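Glycerate dehydrogenase related protein (Thermoplasma acidophilum, PDB 3GVX) probably acts as an NAD(P)-dependent D-2-hydroxyacid dehydrogenase that reduces glyoxylate or hydroxypyruvate. Local coordinates at residues D10-V13 with R14-K18; T19-D22 with G23-L26. One frame throughout, in Å; residues are numbered along the deposited sequence.

Interaction 1: residues D10-V13 with R14-K18; sequences DGHV and REIAK
R14 leans back over the start of its own helix and touches D10, four residues earlier, with both its backbone and its side chain. R14 N donates to D10 O (2.7 Å, N-H...O 161°). R14 CB lies 3.2 Å from the same D10 O and also faces G11 O. CG stays alongside the D10 carbonyl, and the bend at chi2 (130°) brings CD back to 3.2 Å from D10 O. Beyond CD the guanidinium has the D10 backbone N at its edge, near its plane; NH1 makes a weak hydrogen bond to A9 O, and the group forms a cation-pi pair with W28. This is the N-terminal end of helix 11-20, the helix of a beta-alpha-beta unit between parallel strands 3-5 and 26-28. D10 is the N-cap: its OD1 accepts from V13 N at 3.0 Å, met from the anti side and tilted 30° out of the carboxylate plane, and more weakly from H12 N, so one oxygen serves two amides of the first turn. The i to i+4 bonds then run on from G11 O to E15 N, H12 O to I16 N and V13 O to A17 N. I16 CG1, beside its backbone N, sits 3.2 Å from H12 O, and its CD1 reaches H12 CD2 at 4.1 Å, approaching the imidazole obliquely. Toward helix 266-279, V13 packs on I269 and F273, I16 on Q270 and A17 on F273.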
loop_
_atom_site.group_PDB
_atom_site.type_symbol
_atom_site.label_atom_id
_atom_site.label_comp_id
_atom_site.label_asym_id
_atom_site.label_seq_id
_atom_site.Cartn_x
_atom_site.Cartn_y
_atom_site.Cartn_z
ATOM N N ASP B 10 -17.820 -23.907 13.556
ATOM C CA ASP B 10 -18.174 -24.708 12.400
ATOM C C ASP B 10 -16.980 -25.305 11.680
ATOM O O ASP B 10 -15.832 -25.230 12.153
ATOM C CB ASP B 10 -19.027 -23.912 11.416
ATOM C CG ASP B 10 -18.370 -22.629 10.975
ATOM O OD1 ASP B 10 -17.249 -22.669 10.425
ATOM O OD2 ASP B 10 -18.979 -21.565 11.181
ATOM N N GLY B 11 -17.282 -25.928 10.543
ATOM C CA GLY B 11 -16.280 -26.579 9.725
ATOM C C GLY B 11 -15.283 -25.592 9.169
ATOM O O GLY B 11 -14.124 -25.945 8.966
ATOM N N HIS B 12 -15.722 -24.362 8.917
ATOM C CA HIS B 12 -14.814 -23.340 8.407
ATOM C C HIS B 12 -13.762 -23.072 9.475
ATOM O O HIS B 12 -12.553 -23.168 9.239
ATOM C CB HIS B 12 -15.564 -22.044 8.099
ATOM C CG HIS B 12 -14.787 -21.092 7.247
ATOM N ND1 HIS B 12 -15.282 -19.868 6.844
ATOM C CD2 HIS B 12 -13.556 -21.200 6.690
ATOM C CE1 HIS B 12 -14.389 -19.264 6.081
ATOM N NE2 HIS B 12 -13.335 -20.049 5.973
ATOM N N VAL B 13 -14.251 -22.730 10.657
ATOM C CA VAL B 13 -13.396 -22.464 11.792
ATOM C C VAL B 13 -12.520 -23.692 11.997
ATOM O O VAL B 13 -11.304 -23.589 12.100
ATOM C CB VAL B 13 -14.262 -22.168 13.036
ATOM C CG1 VAL B 13 -13.382 -21.848 14.232
ATOM C CG2 VAL B 13 -15.252 -21.025 12.722
ATOM N N ARG B 14 -13.136 -24.864 11.999
ATOM C CA ARG B 14 -12.389 -26.096 12.182
ATOM C C ARG B 14 -11.274 -26.322 11.179
ATOM O O ARG B 14 -10.184 -26.719 11.570
ATOM C CB ARG B 14 -13.334 -27.289 12.182
ATOM C CG ARG B 14 -13.707 -27.762 13.558
ATOM C CD ARG B 14 -15.191 -27.912 13.716
ATOM N NE ARG B 14 -15.479 -28.905 14.740
ATOM C CZ ARG B 14 -16.475 -28.833 15.609
ATOM N NH1 ARG B 14 -17.296 -27.803 15.592
ATOM N NH2 ARG B 14 -16.640 -29.799 16.491
ATOM N N GLU B 15 -11.521 -26.068 9.897
ATOM C CA GLU B 15 -10.461 -26.269 8.910
ATOM C C GLU B 15 -9.280 -25.366 9.196
ATOM O O GLU B 15 -8.141 -25.821 9.258
ATOM C CB GLU B 15 -10.931 -26.011 7.469
ATOM C CG GLU B 15 -9.878 -26.495 6.461
ATOM C CD GLU B 15 -10.136 -26.096 5.009
ATOM O OE1 GLU B 15 -9.320 -26.487 4.140
ATOM O OE2 GLU B 15 -11.141 -25.403 4.729
ATOM N N ILE B 16 -9.563 -24.078 9.349
ATOM C CA ILE B 16 -8.546 -23.078 9.666
ATOM C C ILE B 16 -7.712 -23.607 10.820
ATOM O O ILE B 16 -6.479 -23.614 10.774
ATOM C CB ILE B 16 -9.188 -21.758 10.126
ATOM C CG1 ILE B 16 -10.061 -21.195 9.011
ATOM C CG2 ILE B 16 -8.112 -20.795 10.599
ATOM C CD1 ILE B 16 -10.654 -19.838 9.301
ATOM N N ALA B 17 -8.413 -24.053 11.856
ATOM C CA ALA B 17 -7.773 -24.613 13.024
ATOM C C ALA B 17 -6.868 -25.790 12.656
ATOM O O ALA B 17 -5.696 -25.783 13.008
ATOM C CB ALA B 17 -8.824 -25.023 14.051
ATOM N N LYS B 18 -7.373 -26.784 11.924
ATOM C CA LYS B 18 -6.488 -27.903 11.577
ATOM C C LYS B 18 -5.309 -27.466 10.734
ATOM O O LYS B 18 -4.248 -28.072 10.807
ATOM C CB LYS B 18 -7.184 -29.039 10.807
ATOM C CG LYS B 18 -8.675 -29.196 10.989
ATOM C CD LYS B 18 -9.156 -30.609 10.578
ATOM C CE LYS B 18 -8.774 -31.042 9.134
ATOM N NZ LYS B 18 -8.327 -29.953 8.196
#

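Interaction 2: residues T19-D22 with G23-L26; sequences TVLD and GFDL
L21 and F24 cross obliquely, with a methyl of the leucine laid over the phenyl ring. They are the end residues of a type II beta turn, L21-D22-G23-F24, which follows helix 11-20 and turns the chain into strand 26-28 of the beta-alpha-beta unit. L21 CD2 stands 4.0 Å from the centroid of the F24 ring and only 6° off its normal, a CH-pi contact centred on one face. F24 CG lies beside the backbone N (chi1 -68°), which holds the ring over the turn, with CD1 3.5 Å from L21 O; D22 O is at the ring edge, near its plane. The turn is closed by F24 N donating to L21 O at 3.0 Å, a weak bond since the N-H...O angle is 132°. G23 takes a positive phi, as is usual for the third residue of a type II turn. L26 meets L21 differently: the two side chains cross at about a right angle, and the other methyl of the leucine is used. L21 thus spreads its branches between two partners. Around this cluster, F24 and L26 both rest on V3 of strand 3-5, while L21 touches F273 and R277 of helix 266-279. L26 CD2 fits against L21 at two points, 4.0 Å from CD1 and 4.1 Å from CB.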
loop_
_atom_site.group_PDB
_atom_site.type_symbol
_atom_site.label_atom_id
_atom_site.label_comp_id
_atom_site.label_asym_id
_atom_site.label_seq_id
_atom_site.Cartn_x
_atom_site.Cartn_y
_atom_site.Cartn_z
ATOM N N THR B 19 -5.466 -26.436 9.911
ATOM C CA THR B 19 -4.315 -26.046 9.111
ATOM C C THR B 19 -3.304 -25.328 9.979
ATOM O O THR B 19 -2.134 -25.698 9.999
ATOM C CB THR B 19 -4.652 -25.128 7.914
ATOM O OG1 THR B 19 -5.706 -25.705 7.134
ATOM C CG2 THR B 19 -3.407 -24.967 7.027
ATOM N N VAL B 20 -3.750 -24.313 10.712
ATOM C CA VAL B 20 -2.850 -23.557 11.571
ATOM C C VAL B 20 -2.268 -24.374 12.711
ATOM O O VAL B 20 -1.089 -24.264 13.017
ATOM C CB VAL B 20 -3.550 -22.324 12.201
ATOM C CG1 VAL B 20 -2.637 -21.695 13.251
ATOM C CG2 VAL B 20 -3.938 -21.312 11.129
ATOM N N LEU B 21 -3.100 -25.185 13.349
ATOM C CA LEU B 21 -2.642 -25.979 14.482
ATOM C C LEU B 21 -2.400 -27.444 14.153
ATOM O O LEU B 21 -2.589 -28.318 14.992
ATOM C CB LEU B 21 -3.627 -25.847 15.647
ATOM C CG LEU B 21 -3.677 -24.395 16.128
ATOM C CD1 LEU B 21 -4.923 -24.175 16.959
ATOM C CD2 LEU B 21 -2.384 -24.059 16.877
ATOM N N ASP B 22 -1.987 -27.710 12.923
ATOM C CA ASP B 22 -1.705 -29.078 12.520
ATOM C C ASP B 22 -0.464 -29.498 13.303
ATOM O O ASP B 22 0.611 -28.917 13.169
ATOM C CB ASP B 22 -1.517 -29.140 10.989
ATOM C CG ASP B 22 -0.091 -29.434 10.561
ATOM O OD1 ASP B 22 0.218 -30.605 10.262
ATOM O OD2 ASP B 22 0.723 -28.490 10.520
ATOM N N GLY B 23 -0.642 -30.491 14.165
ATOM C CA GLY B 23 0.441 -30.958 15.013
ATOM C C GLY B 23 0.104 -30.744 16.484
ATOM O O GLY B 23 0.947 -30.883 17.367
ATOM N N PHE B 24 -1.149 -30.371 16.727
ATOM C CA PHE B 24 -1.688 -30.168 18.065
ATOM C C PHE B 24 -2.954 -30.970 18.045
ATOM O O PHE B 24 -3.632 -31.039 17.024
ATOM C CB PHE B 24 -2.096 -28.712 18.342
ATOM C CG PHE B 24 -0.957 -27.752 18.425
ATOM C CD1 PHE B 24 -0.164 -27.518 17.315
ATOM C CD2 PHE B 24 -0.696 -27.041 19.601
ATOM C CE1 PHE B 24 0.866 -26.602 17.364
ATOM C CE2 PHE B 24 0.341 -26.107 19.657
ATOM C CZ PHE B 24 1.121 -25.893 18.536
ATOM N N ASP B 25 -3.276 -31.582 19.168
ATOM C CA ASP B 25 -4.509 -32.315 19.252
ATOM C C ASP B 25 -5.546 -31.276 19.588
ATOM O O ASP B 25 -5.341 -30.442 20.468
ATOM C CB ASP B 25 -4.426 -33.371 20.338
ATOM C CG ASP B 25 -3.266 -34.318 20.124
ATOM O OD1 ASP B 25 -2.269 -34.213 20.858
ATOM O OD2 ASP B 25 -3.336 -35.157 19.204
ATOM N N LEU B 26 -6.651 -31.315 18.865
ATOM C CA LEU B 26 -7.719 -30.363 19.081
ATOM C C LEU B 26 -8.939 -30.988 19.689
ATOM O O LEU B 26 -9.279 -32.144 19.429
ATOM C CB LEU B 26 -8.113 -29.707 17.765
ATOM C CG LEU B 26 -6.890 -29.096 17.107
ATOM C CD1 LEU B 26 -7.034 -29.198 15.591
ATOM C CD2 LEU B 26 -6.686 -27.671 17.640
#

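How the interactions relate
Interactions 1 and 2 follow each other along one beta-alpha-beta unit, with centres 10 Å apart: residues 10-18 start helix 11-20, and residues 19-26 lead out of it to strand 26-28. Both are surface contacts, each with one buried residue, A17 in the first and L21 in the second. The chemistry changes from end to end. Interaction 1 is dominated by backbone hydrogen bonds and a carboxylate cap, whereas interaction 2 has a single weak turn bond and otherwise apolar packing. They meet where K18 CA packs against L26 CD1 at 4.3 Å. Helix 266-279 borders both, F273 touching V13 and A17 as well as V20 and L21.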